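Local coordinates for putative thiosugar synthase (Amycolatopsis orientalis, PDB 4N6F), which probably makes 2-thiosugars from a hexose phosphate on a TIM barrel related to thiazole synthase, taking sulphur from a sulphur-carrier protein, at residues Asp71-Leu75 with Asp76-Trp80; Ile26-Ile30 with Glu31-Ser35; Val36-Val39 with Arg40-Asn44; Leu15-Ala19 with Arg20-Ser24. One frame throughout, in Å; residues are numbered along the deposited sequence.

All four contacts are local: two turns in TIM-barrel loops, one stretch of the first helix, and a hairpin at the barrel's N-terminal end. Contact 2 alone reaches the bound fructose-6-phosphate, which it meets at the C-terminal end of strand 26-28. Contact 3 is the helix that follows and packs on that strand, with Val28 CG1 3.4 Å from Val42 CG1; its Leu43 side chain stays about 11 Å from the sugar phosphate. Contact 1 lies beside contact 3 and binds a calcium ion; Glu72 OE1 and Arg40 NH2 form a 2.7 Å salt bridge between them. Contact 4, centred about 22 Å from contact 3, meets contact 1 where Arg20 NE approaches Thr79 OG1 at 2.8 Å.

Contact 1 of 4, residues Asp71-Leu75 with Asp76-Trp80; sequences DELPL and DDFTW. With CA (calcium ion), chain D.
Trp80 reaches back to Leu75 across a short 3-10 turn, part of the alpha-to-beta loop that leads from helix 60-70 of the TIM barrel into strand 79-83. From Trp80 CB, chi1 of -68° sets CG beside the backbone N and lets the five-membered ring side of the indole reach Leu75. Trp80 CD1 passes 3.8 Å from Leu75 O, and Trp80 NE1 gives that oxygen a nearly straight hydrogen bond (3.0 Å, 167°) lying in the indole plane. Trp80 CE2 follows, 4.0 Å from Leu75 O. Farther along, Trp80 CZ2 rests 3.8 Å from Leu75 CB, the indole edge set crosswise to the leucine. Phe78 N donates to the same Leu75 O at 3.2 Å from the opposite face of the carbonyl, so two donors grip one oxygen. A leucine in place of Trp80 would remove the NE1 donor, probably leaving the Leu75 carbonyl less firmly held and a gap beside Leu75 CB. Pro74 O accepts from Asp77 N and also lies at the edge of the Phe78 ring, 3.2 Å from Phe78 CD1. Upstream, the loop binds calcium with Asp68, three waters, Asp71 OD1 (2.5 Å) and Glu72 OE2, the latter 2.3 Å from the metal.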
loop_
_atom_site.group_PDB
_atom_site.type_symbol
_atom_site.label_atom_id
_atom_site.label_comp_id
_atom_site.label_asym_id
_atom_site.label_seq_id
_atom_site.Cartn_x
_atom_site.Cartn_y
_atom_site.Cartn_z
ATOM N N ASP A 71 -3.006 32.487 -5.061
ATOM C CA ASP A 71 -4.415 32.609 -5.486
ATOM C C ASP A 71 -4.961 31.328 -6.124
ATOM O O ASP A 71 -6.083 31.315 -6.626
ATOM C CB ASP A 71 -4.630 33.813 -6.417
ATOM C CG ASP A 71 -3.977 33.642 -7.780
ATOM O OD1 ASP A 71 -3.266 32.643 -8.009
ATOM O OD2 ASP A 71 -4.181 34.519 -8.640
ATOM N N GLU A 72 -4.169 30.263 -6.108
ATOM C CA GLU A 72 -4.607 28.966 -6.624
ATOM C C GLU A 72 -4.651 27.865 -5.571
ATOM O O GLU A 72 -5.284 26.843 -5.790
ATOM C CB GLU A 72 -3.705 28.540 -7.771
ATOM C CG GLU A 72 -3.920 29.381 -9.007
ATOM C CD GLU A 72 -2.903 29.090 -10.075
ATOM O OE1 GLU A 72 -2.881 27.939 -10.554
ATOM O OE2 GLU A 72 -2.136 30.014 -10.434
ATOM N N LEU A 73 -3.946 28.073 -4.460
ATOM C CA LEU A 73 -3.973 27.189 -3.302
ATOM C C LEU A 73 -4.301 28.027 -2.078
ATOM O O LEU A 73 -3.854 29.162 -1.995
ATOM C CB LEU A 73 -2.591 26.564 -3.070
ATOM C CG LEU A 73 -2.323 25.118 -3.443
ATOM C CD1 LEU A 73 -0.944 24.750 -2.921
ATOM C CD2 LEU A 73 -3.359 24.158 -2.884
ATOM N N PRO A 74 -5.053 27.465 -1.117
ATOM C CA PRO A 74 -5.239 28.142 0.168
ATOM C C PRO A 74 -4.039 27.921 1.091
ATOM O O PRO A 74 -4.062 27.027 1.930
ATOM C CB PRO A 74 -6.499 27.472 0.732
ATOM C CG PRO A 74 -6.480 26.093 0.164
ATOM C CD PRO A 74 -5.846 26.219 -1.203
ATOM N N LEU A 75 -2.994 28.730 0.934
ATOM C CA LEU A 75 -1.759 28.531 1.701
ATOM C C LEU A 75 -1.929 28.792 3.201
ATOM O O LEU A 75 -1.071 28.411 3.996
ATOM C CB LEU A 75 -0.619 29.374 1.135
ATOM C CG LEU A 75 -0.189 29.036 -0.298
ATOM C CD1 LEU A 75 0.839 30.040 -0.791
ATOM C CD2 LEU A 75 0.362 27.621 -0.421
ATOM N N ASP A 76 -3.043 29.414 3.581
ATOM C CA ASP A 76 -3.407 29.579 4.990
ATOM C C ASP A 76 -3.790 28.258 5.665
ATOM O O ASP A 76 -3.707 28.147 6.877
ATOM C CB ASP A 76 -4.571 30.571 5.137
ATOM C CG ASP A 76 -5.844 30.096 4.437
ATOM O OD1 ASP A 76 -5.918 30.204 3.193
ATOM O OD2 ASP A 76 -6.763 29.603 5.127
ATOM N N ASP A 77 -4.228 27.274 4.887
ATOM C CA ASP A 77 -4.528 25.948 5.427
ATOM C C ASP A 77 -3.261 25.127 5.721
ATOM O O ASP A 77 -3.351 24.059 6.297
ATOM C CB ASP A 77 -5.426 25.158 4.464
ATOM C CG ASP A 77 -6.859 25.697 4.398
ATOM O OD1 ASP A 77 -7.225 26.578 5.212
ATOM O OD2 ASP A 77 -7.623 25.224 3.525
ATOM N N PHE A 78 -2.093 25.629 5.325
ATOM C CA PHE A 78 -0.853 24.874 5.429
ATOM C C PHE A 78 -0.012 25.398 6.577
ATOM O O PHE A 78 -0.028 26.595 6.869
ATOM C CB PHE A 78 -0.046 24.985 4.130
ATOM C CG PHE A 78 -0.659 24.261 2.966
ATOM C CD1 PHE A 78 -1.814 24.737 2.359
ATOM C CD2 PHE A 78 -0.074 23.112 2.463
ATOM C CE1 PHE A 78 -2.379 24.076 1.280
ATOM C CE2 PHE A 78 -0.629 22.450 1.380
ATOM C CZ PHE A 78 -1.790 22.930 0.792
ATOM N N THR A 79 0.714 24.497 7.231
ATOM C CA THR A 79 1.821 24.903 8.089
ATOM C C THR A 79 3.032 25.162 7.205
ATOM O O THR A 79 3.423 24.299 6.407
ATOM C CB THR A 79 2.162 23.814 9.117
ATOM O OG1 THR A 79 1.027 23.591 9.955
ATOM C CG2 THR A 79 3.346 24.229 9.982
ATOM N N TRP A 80 3.626 26.342 7.341
ATOM C CA TRP A 80 4.803 26.703 6.546
ATOM C C TRP A 80 6.065 26.291 7.273
ATOM O O TRP A 80 6.230 26.586 8.454
ATOM C CB TRP A 80 4.857 28.221 6.282
ATOM C CG TRP A 80 3.775 28.742 5.375
ATOM C CD1 TRP A 80 2.489 28.309 5.299
ATOM C CD2 TRP A 80 3.893 29.819 4.440
ATOM N NE1 TRP A 80 1.796 29.038 4.357
ATOM C CE2 TRP A 80 2.639 29.973 3.818
ATOM C CE3 TRP A 80 4.940 30.665 4.066
ATOM C CZ2 TRP A 80 2.397 30.945 2.843
ATOM C CZ3 TRP A 80 4.702 31.632 3.097
ATOM C CH2 TRP A 80 3.438 31.760 2.494
HETATM CA CA CA D . -1.854 32.288 -10.068
HETATM O O HOH W 1 -4.460 32.376 -11.133
HETATM O O HOH W 2 -1.584 34.610 -10.089
HETATM O O HOH W 3 -1.758 32.109 -12.734
#

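Contact 2 of 4, residues Ile26-Ile30 with Glu31-Ser35. With F6R (fructose -6-phosphate), chain F.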
loop_
_atom_site.group_PDB
_atom_site.type_symbol
_atom_site.label_atom_id
_atom_site.label_comp_id
_atom_site.label_asym_id
_atom_site.label_seq_id
_atom_site.Cartn_x
_atom_site.Cartn_y
_atom_site.Cartn_z
ATOM N N ILE A 26 1.306 12.482 4.021
ATOM C CA ILE A 26 2.212 12.679 2.903
ATOM C C ILE A 26 2.757 14.101 2.985
ATOM O O ILE A 26 1.982 15.061 3.023
ATOM C CB ILE A 26 1.488 12.517 1.552
ATOM C CG1 ILE A 26 0.929 11.099 1.381
ATOM C CG2 ILE A 26 2.426 12.827 0.407
ATOM C CD1 ILE A 26 1.990 10.015 1.336
ATOM N N LEU A 27 4.080 14.225 3.043
ATOM C CA LEU A 27 4.746 15.503 2.852
ATOM C C LEU A 27 5.294 15.502 1.434
ATOM O O LEU A 27 5.760 14.469 0.950
ATOM C CB LEU A 27 5.890 15.691 3.851
ATOM C CG LEU A 27 5.565 15.756 5.346
ATOM C CD1 LEU A 27 6.840 15.756 6.170
ATOM C CD2 LEU A 27 4.805 17.006 5.683
ATOM N N VAL A 28 5.235 16.646 0.764
ATOM C CA VAL A 28 5.745 16.758 -0.594
ATOM C C VAL A 28 6.929 17.705 -0.625
ATOM O O VAL A 28 6.809 18.879 -0.264
ATOM C CB VAL A 28 4.674 17.253 -1.575
ATOM C CG1 VAL A 28 5.237 17.275 -2.988
ATOM C CG2 VAL A 28 3.449 16.356 -1.524
ATOM N N GLY A 29 8.073 17.181 -1.064
ATOM C CA GLY A 29 9.305 17.947 -1.114
ATOM C C GLY A 29 9.314 18.738 -2.401
ATOM O O GLY A 29 9.898 18.307 -3.398
ATOM N N ILE A 30 8.664 19.895 -2.360
ATOM C CA ILE A 30 8.436 20.727 -3.542
ATOM C C ILE A 30 9.528 21.763 -3.783
ATOM O O ILE A 30 9.504 22.436 -4.812
ATOM C CB ILE A 30 7.113 21.532 -3.429
ATOM C CG1 ILE A 30 7.125 22.427 -2.182
ATOM C CG2 ILE A 30 5.905 20.604 -3.417
ATOM C CD1 ILE A 30 6.126 23.558 -2.236
ATOM N N GLU A 31 10.468 21.911 -2.848
ATOM C CA GLU A 31 11.310 23.118 -2.820
ATOM C C GLU A 31 12.079 23.396 -4.127
ATOM O O GLU A 31 12.407 24.547 -4.403
ATOM C CB GLU A 31 12.244 23.165 -1.579
ATOM C CG GLU A 31 13.212 22.000 -1.377
ATOM C CD GLU A 31 12.777 21.059 -0.252
ATOM O OE1 GLU A 31 11.747 20.382 -0.429
ATOM O OE2 GLU A 31 13.465 20.986 0.800
ATOM N N GLN A 32 12.318 22.365 -4.938
ATOM C CA GLN A 32 13.003 22.530 -6.228
ATOM C C GLN A 32 12.062 22.734 -7.424
ATOM O O GLN A 32 12.515 23.049 -8.516
ATOM C CB GLN A 32 13.912 21.328 -6.494
ATOM C CG GLN A 32 15.054 21.209 -5.501
ATOM C CD GLN A 32 16.129 20.241 -5.960
ATOM O OE1 GLN A 32 15.829 19.145 -6.447
ATOM N NE2 GLN A 32 17.393 20.639 -5.805
ATOM N N TYR A 33 10.760 22.571 -7.213
ATOM C CA TYR A 33 9.769 22.712 -8.284
ATOM C C TYR A 33 9.635 24.202 -8.625
ATOM O O TYR A 33 9.485 25.020 -7.715
ATOM C CB TYR A 33 8.395 22.204 -7.820
ATOM C CG TYR A 33 8.263 20.738 -7.413
ATOM C CD1 TYR A 33 9.364 19.959 -7.041
ATOM C CD2 TYR A 33 7.003 20.144 -7.358
ATOM C CE1 TYR A 33 9.211 18.635 -6.656
ATOM C CE2 TYR A 33 6.842 18.826 -6.970
ATOM C CZ TYR A 33 7.946 18.071 -6.623
ATOM O OH TYR A 33 7.766 16.756 -6.243
ATOM N N ASP A 34 9.679 24.566 -9.907
ATOM C CA ASP A 34 9.432 25.976 -10.298
ATOM C C ASP A 34 8.144 26.182 -11.127
ATOM O O ASP A 34 7.888 27.291 -11.612
ATOM C CB ASP A 34 10.669 26.606 -10.987
ATOM C CG ASP A 34 10.918 26.081 -12.405
ATOM O OD1 ASP A 34 10.216 25.149 -12.860
ATOM O OD2 ASP A 34 11.835 26.610 -13.071
ATOM N N SER A 35 7.340 25.121 -11.256
ATOM C CA SER A 35 6.048 25.167 -11.964
ATOM C C SER A 35 4.879 25.278 -10.964
ATOM O O SER A 35 4.648 24.365 -10.157
ATOM C CB SER A 35 5.885 23.920 -12.844
ATOM O OG SER A 35 4.547 23.752 -13.291
HETATM C C1 F6R F . 14.585 17.704 1.586
HETATM C C2 F6R F . 13.950 17.426 0.253
HETATM C C3 F6R F . 14.541 16.457 -0.741
HETATM C C4 F6R F . 14.227 15.037 -0.266
HETATM C C5 F6R F . 14.429 14.010 -1.384
HETATM C C6 F6R F . 13.632 12.748 -1.120
HETATM O O2 F6R F . 12.876 17.960 -0.035
HETATM O O3 F6R F . 15.951 16.606 -0.943
HETATM O O4 F6R F . 15.089 14.700 0.833
HETATM O O5 F6R F . 14.032 14.531 -2.650
HETATM O O6 F6R F . 13.989 11.782 -2.102
HETATM P P F6R F . 13.091 11.456 -3.378
HETATM O O1P F6R F . 13.347 12.623 -4.285
HETATM O O2P F6R F . 11.665 11.366 -2.906
HETATM O O3P F6R F . 13.644 10.122 -3.791
#
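Tyr33 lays one face of its ring against the backbone of Ile30 in a type I beta turn, part of the loop that joins strand 26-28 of the TIM barrel to helix 36-46. Ile30 CA sits almost centrally over the ring, 3.7 Å from its centroid and 12° off the normal, a CH-pi contact. The turn is closed by a 2.7 Å hydrogen bond from Tyr33 N to Ile30 O. Ile30 holds CG1 between its backbone N and carbonyl carbon (chi1 58°), which leaves CG2 to touch Tyr33 CE2 at 4.1 Å. The phenol OH bonds to Asn217 OD1, and since Asn217 ND2 binds the sugar phosphate, Tyr33 probably helps to orient a residue of the pocket. In Glu31 too, CG lies between the backbone N and the carbonyl carbon, and the chain bends again at chi2 (-106°), which curls its carboxylate back toward the strand end. Glu31 OE2 is held by Thr83 OG1 and Ser85 OG, fixing the rotation of the group. Glu31 OE1 meanwhile passes 3.5 Å from Gly29 CA. Gly29 is the centre of an inverse gamma turn, and a side chain there would run into the ligand. Next to it, Glu31 OE1 lies 2.7 Å from fructose-6-phosphate O2.

Contact 3 of 4, residues Val36-Val39 with Arg40-Asn44; sequences VPLV and RDVLN
Val39 and Leu43, one helical turn apart, form the tight side of this contact: they run alongside each other, with Val39 CG1 3.6 Å from Leu43 CD1. Beside them Leu38 CD1 meets Val42 CG2 at 3.9 Å. With CG anti to the backbone N (chi1 175°), Leu38 stands out from the helix, and its CD1 branch makes that touch. Val42 and Leu43 also rest on Val28, Leu38 and Val39 on Tyr33, so these residues are packed from outside as well. The other side, with Pro37, Arg40 and Asp41, is more open to solvent and polar. There the Arg40 chain bends at chi3, bringing one face of the guanidinium over Pro37 CA. Its NE and NH1 both grip Asp41 OD1, in the guanidinium plane and from the same face of the carboxylate, NH1 at 2.9 Å in a salt bridge. Asp41 OD2 is crowded against Pro37 O, 3.1 Å away, a closeness that the arginine's charge probably eases. NH2 pairs with Glu72, a calcium ligand. The backbone keeps the i to i+4 helical bonds, for example Arg40 N to Val36 O (2.9 Å), as expected of the first helix of a beta-alpha barrel, packed against the strand before it.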
loop_
_atom_site.group_PDB
_atom_site.type_symbol
_atom_site.label_atom_id
_atom_site.label_comp_id
_atom_site.label_asym_id
_atom_site.label_seq_id
_atom_site.Cartn_x
_atom_site.Cartn_y
_atom_site.Cartn_z
ATOM N N VAL A 36 4.148 26.390 -11.029
ATOM C CA VAL A 36 3.060 26.677 -10.088
ATOM C C VAL A 36 1.890 25.691 -10.221
ATOM O O VAL A 36 1.407 25.178 -9.209
ATOM C CB VAL A 36 2.586 28.143 -10.198
ATOM C CG1 VAL A 36 1.355 28.400 -9.334
ATOM C CG2 VAL A 36 3.709 29.076 -9.784
ATOM N N PRO A 37 1.432 25.419 -11.461
ATOM C CA PRO A 37 0.452 24.353 -11.683
ATOM C C PRO A 37 0.817 23.010 -11.048
ATOM O O PRO A 37 -0.035 22.381 -10.431
ATOM C CB PRO A 37 0.428 24.219 -13.209
ATOM C CG PRO A 37 0.690 25.607 -13.688
ATOM C CD PRO A 37 1.635 26.225 -12.685
ATOM N N LEU A 38 2.067 22.586 -11.208
ATOM C CA LEU A 38 2.545 21.331 -10.633
ATOM C C LEU A 38 2.436 21.332 -9.105
ATOM O O LEU A 38 1.951 20.369 -8.511
ATOM C CB LEU A 38 4.003 21.064 -11.032
ATOM C CG LEU A 38 4.673 19.835 -10.385
ATOM C CD1 LEU A 38 3.989 18.549 -10.840
ATOM C CD2 LEU A 38 6.163 19.779 -10.673
ATOM N N VAL A 39 2.918 22.397 -8.476
ATOM C CA VAL A 39 2.884 22.494 -7.024
ATOM C C VAL A 39 1.436 22.419 -6.556
ATOM O O VAL A 39 1.099 21.605 -5.703
ATOM C CB VAL A 39 3.564 23.778 -6.514
ATOM C CG1 VAL A 39 3.318 23.974 -5.026
ATOM C CG2 VAL A 39 5.061 23.724 -6.772
ATOM N N ARG A 40 0.586 23.254 -7.148
ATOM C CA ARG A 40 -0.837 23.292 -6.810
ATOM C C ARG A 40 -1.459 21.899 -6.885
ATOM O O ARG A 40 -2.036 21.415 -5.920
ATOM C CB ARG A 40 -1.567 24.246 -7.757
ATOM C CG ARG A 40 -3.081 24.330 -7.584
ATOM C CD ARG A 40 -3.714 24.911 -8.844
ATOM N NE ARG A 40 -3.663 23.954 -9.954
ATOM C CZ ARG A 40 -3.514 24.266 -11.243
ATOM N NH1 ARG A 40 -3.482 23.296 -12.149
ATOM N NH2 ARG A 40 -3.372 25.524 -11.640
ATOM N N ASP A 41 -1.314 21.249 -8.035
ATOM C CA ASP A 41 -2.010 19.988 -8.277
ATOM C C ASP A 41 -1.519 18.885 -7.355
ATOM O O ASP A 41 -2.297 18.080 -6.857
ATOM C CB ASP A 41 -1.845 19.551 -9.736
ATOM C CG ASP A 41 -2.600 20.449 -10.715
ATOM O OD1 ASP A 41 -3.672 21.009 -10.364
ATOM O OD2 ASP A 41 -2.114 20.582 -11.858
ATOM N N VAL A 42 -0.216 18.868 -7.130
ATOM C CA VAL A 42 0.418 17.855 -6.301
ATOM C C VAL A 42 0.048 18.048 -4.828
ATOM O O VAL A 42 -0.290 17.080 -4.154
ATOM C CB VAL A 42 1.948 17.850 -6.543
ATOM C CG1 VAL A 42 2.731 17.473 -5.311
ATOM C CG2 VAL A 42 2.296 16.925 -7.705
ATOM N N LEU A 43 0.097 19.284 -4.330
ATOM C CA LEU A 43 -0.285 19.534 -2.938
ATOM C C LEU A 43 -1.772 19.245 -2.695
ATOM O O LEU A 43 -2.121 18.689 -1.652
ATOM C CB LEU A 43 0.080 20.950 -2.489
ATOM C CG LEU A 43 1.580 21.248 -2.331
ATOM C CD1 LEU A 43 1.803 22.711 -1.961
ATOM C CD2 LEU A 43 2.250 20.358 -1.299
ATOM N N ASN A 44 -2.631 19.601 -3.653
ATOM C CA ASN A 44 -4.059 19.263 -3.570
ATOM C C ASN A 44 -4.295 17.760 -3.581
ATOM O O ASN A 44 -4.926 17.232 -2.676
ATOM C CB ASN A 44 -4.874 19.908 -4.709
ATOM C CG ASN A 44 -5.204 21.371 -4.448
ATOM O OD1 ASN A 44 -5.349 21.798 -3.300
ATOM N ND2 ASN A 44 -5.343 22.145 -5.520
#

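Contact 4 of 4, residues Leu15-Ala19 with Arg20-Ser24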
loop_
_atom_site.group_PDB
_atom_site.type_symbol
_atom_site.label_atom_id
_atom_site.label_comp_id
_atom_site.label_asym_id
_atom_site.label_seq_id
_atom_site.Cartn_x
_atom_site.Cartn_y
_atom_site.Cartn_z
ATOM N N LEU A 15 1.810 15.117 14.785
ATOM C CA LEU A 15 2.781 16.070 15.282
ATOM C C LEU A 15 2.083 17.397 15.513
ATOM O O LEU A 15 1.195 17.797 14.743
ATOM C CB LEU A 15 3.920 16.256 14.273
ATOM C CG LEU A 15 5.045 17.228 14.646
ATOM C CD1 LEU A 15 5.788 16.755 15.887
ATOM C CD2 LEU A 15 6.001 17.384 13.471
ATOM N N LYS A 16 2.482 18.075 16.580
ATOM C CA LYS A 16 1.972 19.405 16.865
ATOM C C LYS A 16 3.123 20.288 17.328
ATOM O O LYS A 16 3.896 19.887 18.181
ATOM C CB LYS A 16 0.881 19.347 17.939
ATOM C CG LYS A 16 0.127 20.660 18.061
ATOM C CD LYS A 16 -1.054 20.567 19.016
ATOM C CE LYS A 16 -1.934 21.796 18.855
ATOM N NZ LYS A 16 -2.188 22.436 20.154
ATOM N N ILE A 17 3.263 21.476 16.757
ATOM C CA ILE A 17 4.328 22.398 17.179
ATOM C C ILE A 17 3.680 23.728 17.431
ATOM O O ILE A 17 3.156 24.342 16.506
ATOM C CB ILE A 17 5.446 22.540 16.130
ATOM C CG1 ILE A 17 6.078 21.182 15.857
ATOM C CG2 ILE A 17 6.501 23.537 16.608
ATOM C CD1 ILE A 17 6.953 21.125 14.631
ATOM N N GLY A 18 3.690 24.166 18.688
ATOM C CA GLY A 18 2.895 25.322 19.086
ATOM C C GLY A 18 1.442 25.051 18.761
ATOM O O GLY A 18 0.917 23.969 19.084
ATOM N N ALA A 19 0.800 26.014 18.102
ATOM C CA ALA A 19 -0.581 25.849 17.613
ATOM C C ALA A 19 -0.689 25.038 16.310
ATOM O O ALA A 19 -1.791 24.763 15.856
ATOM C CB ALA A 19 -1.224 27.222 17.396
ATOM N N ARG A 20 0.430 24.677 15.684
ATOM C CA ARG A 20 0.370 24.080 14.339
ATOM C C ARG A 20 0.302 22.555 14.405
ATOM O O ARG A 20 1.192 21.905 14.964
ATOM C CB ARG A 20 1.570 24.521 13.495
ATOM C CG ARG A 20 1.649 26.022 13.213
ATOM C CD ARG A 20 0.403 26.567 12.518
ATOM N NE ARG A 20 -0.021 25.717 11.402
ATOM C CZ ARG A 20 -1.131 25.883 10.688
ATOM N NH1 ARG A 20 -1.967 26.880 10.947
ATOM N NH2 ARG A 20 -1.413 25.035 9.703
ATOM N N GLU A 21 -0.756 21.997 13.823
ATOM C CA GLU A 21 -0.967 20.559 13.779
ATOM C C GLU A 21 -0.576 19.988 12.414
ATOM O O GLU A 21 -0.903 20.571 11.380
ATOM C CB GLU A 21 -2.432 20.241 14.091
ATOM C CG GLU A 21 -2.815 20.607 15.519
ATOM C CD GLU A 21 -4.294 20.465 15.813
ATOM O OE1 GLU A 21 -5.116 20.724 14.913
ATOM O OE2 GLU A 21 -4.638 20.108 16.951
ATOM N N PHE A 22 0.124 18.856 12.432
ATOM C CA PHE A 22 0.459 18.098 11.227
ATOM C C PHE A 22 -0.439 16.879 11.192
ATOM O O PHE A 22 -0.299 15.997 12.046
ATOM C CB PHE A 22 1.905 17.595 11.254
ATOM C CG PHE A 22 2.948 18.681 11.205
ATOM C CD1 PHE A 22 3.064 19.611 12.232
ATOM C CD2 PHE A 22 3.848 18.740 10.151
ATOM C CE1 PHE A 22 4.028 20.605 12.188
ATOM C CE2 PHE A 22 4.828 19.721 10.109
ATOM C CZ PHE A 22 4.917 20.657 11.130
ATOM N N ARG A 23 -1.330 16.819 10.202
ATOM C CA ARG A 23 -2.267 15.710 10.048
ATOM C C ARG A 23 -2.004 14.838 8.817
ATOM O O ARG A 23 -2.100 13.608 8.889
ATOM C CB ARG A 23 -3.696 16.241 9.939
ATOM C CG ARG A 23 -4.214 16.936 11.184
ATOM C CD ARG A 23 -5.668 17.362 10.996
ATOM N NE ARG A 23 -6.427 17.184 12.229
ATOM C CZ ARG A 23 -6.466 18.058 13.232
ATOM N NH1 ARG A 23 -5.790 19.200 13.167
ATOM N NH2 ARG A 23 -7.190 17.786 14.316
ATOM N N SER A 24 -1.739 15.474 7.680
ATOM C CA SER A 24 -1.514 14.754 6.438
ATOM C C SER A 24 -0.323 13.838 6.588
ATOM O O SER A 24 0.692 14.234 7.143
ATOM C CB SER A 24 -1.232 15.704 5.277
ATOM O OG SER A 24 -2.202 16.731 5.234
#
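A beta hairpin with a two-residue loop, Gly18-Ala19, closed by a type II' turn from Ile17 to Arg20, pairs Leu15 with Phe22 across the N-terminal ends of the TIM-barrel strands, away from the sugar phosphate. Gly18 takes the first corner with a positive phi (58°), readily adopted without a side chain. Three backbone hydrogen bonds tie the strands: Phe22 N to Leu15 O, Ile17 N to Arg20 O, and Arg20 N to Ile17 O. Leu15, Ile17 and Phe22 project on one face, with the base of Arg20, whose tip leads away. In Leu15, chi1 near 180° and chi2 of 63° together set CD2 over the middle of the Phe22 ring, 3.8 Å from the centroid, in a CH-pi contact. Ile17 CD1 comes in obliquely, 3.8 Å from Phe22 CE1. Cutting Phe22 back to an alanine is likely to leave a gap under Leu15 CD2 and deprive Ile17 CD1 of its aromatic neighbour. On the other face Lys16 and Glu21 run alongside each other, Lys16 CE 3.6 Å from Glu21 CG. Their charged ends do not meet, with Lys16 NZ 4.7 Å from Glu21 OE2, so any attraction is long-range. Arg20, bent at chi2 and chi3, bonds through NE to Thr79 OG1, linking the hairpin to the start of strand 79-83. Between the strands, Lys16 CA makes a CA-H...O contact with Arg20 O at 3.2 Å.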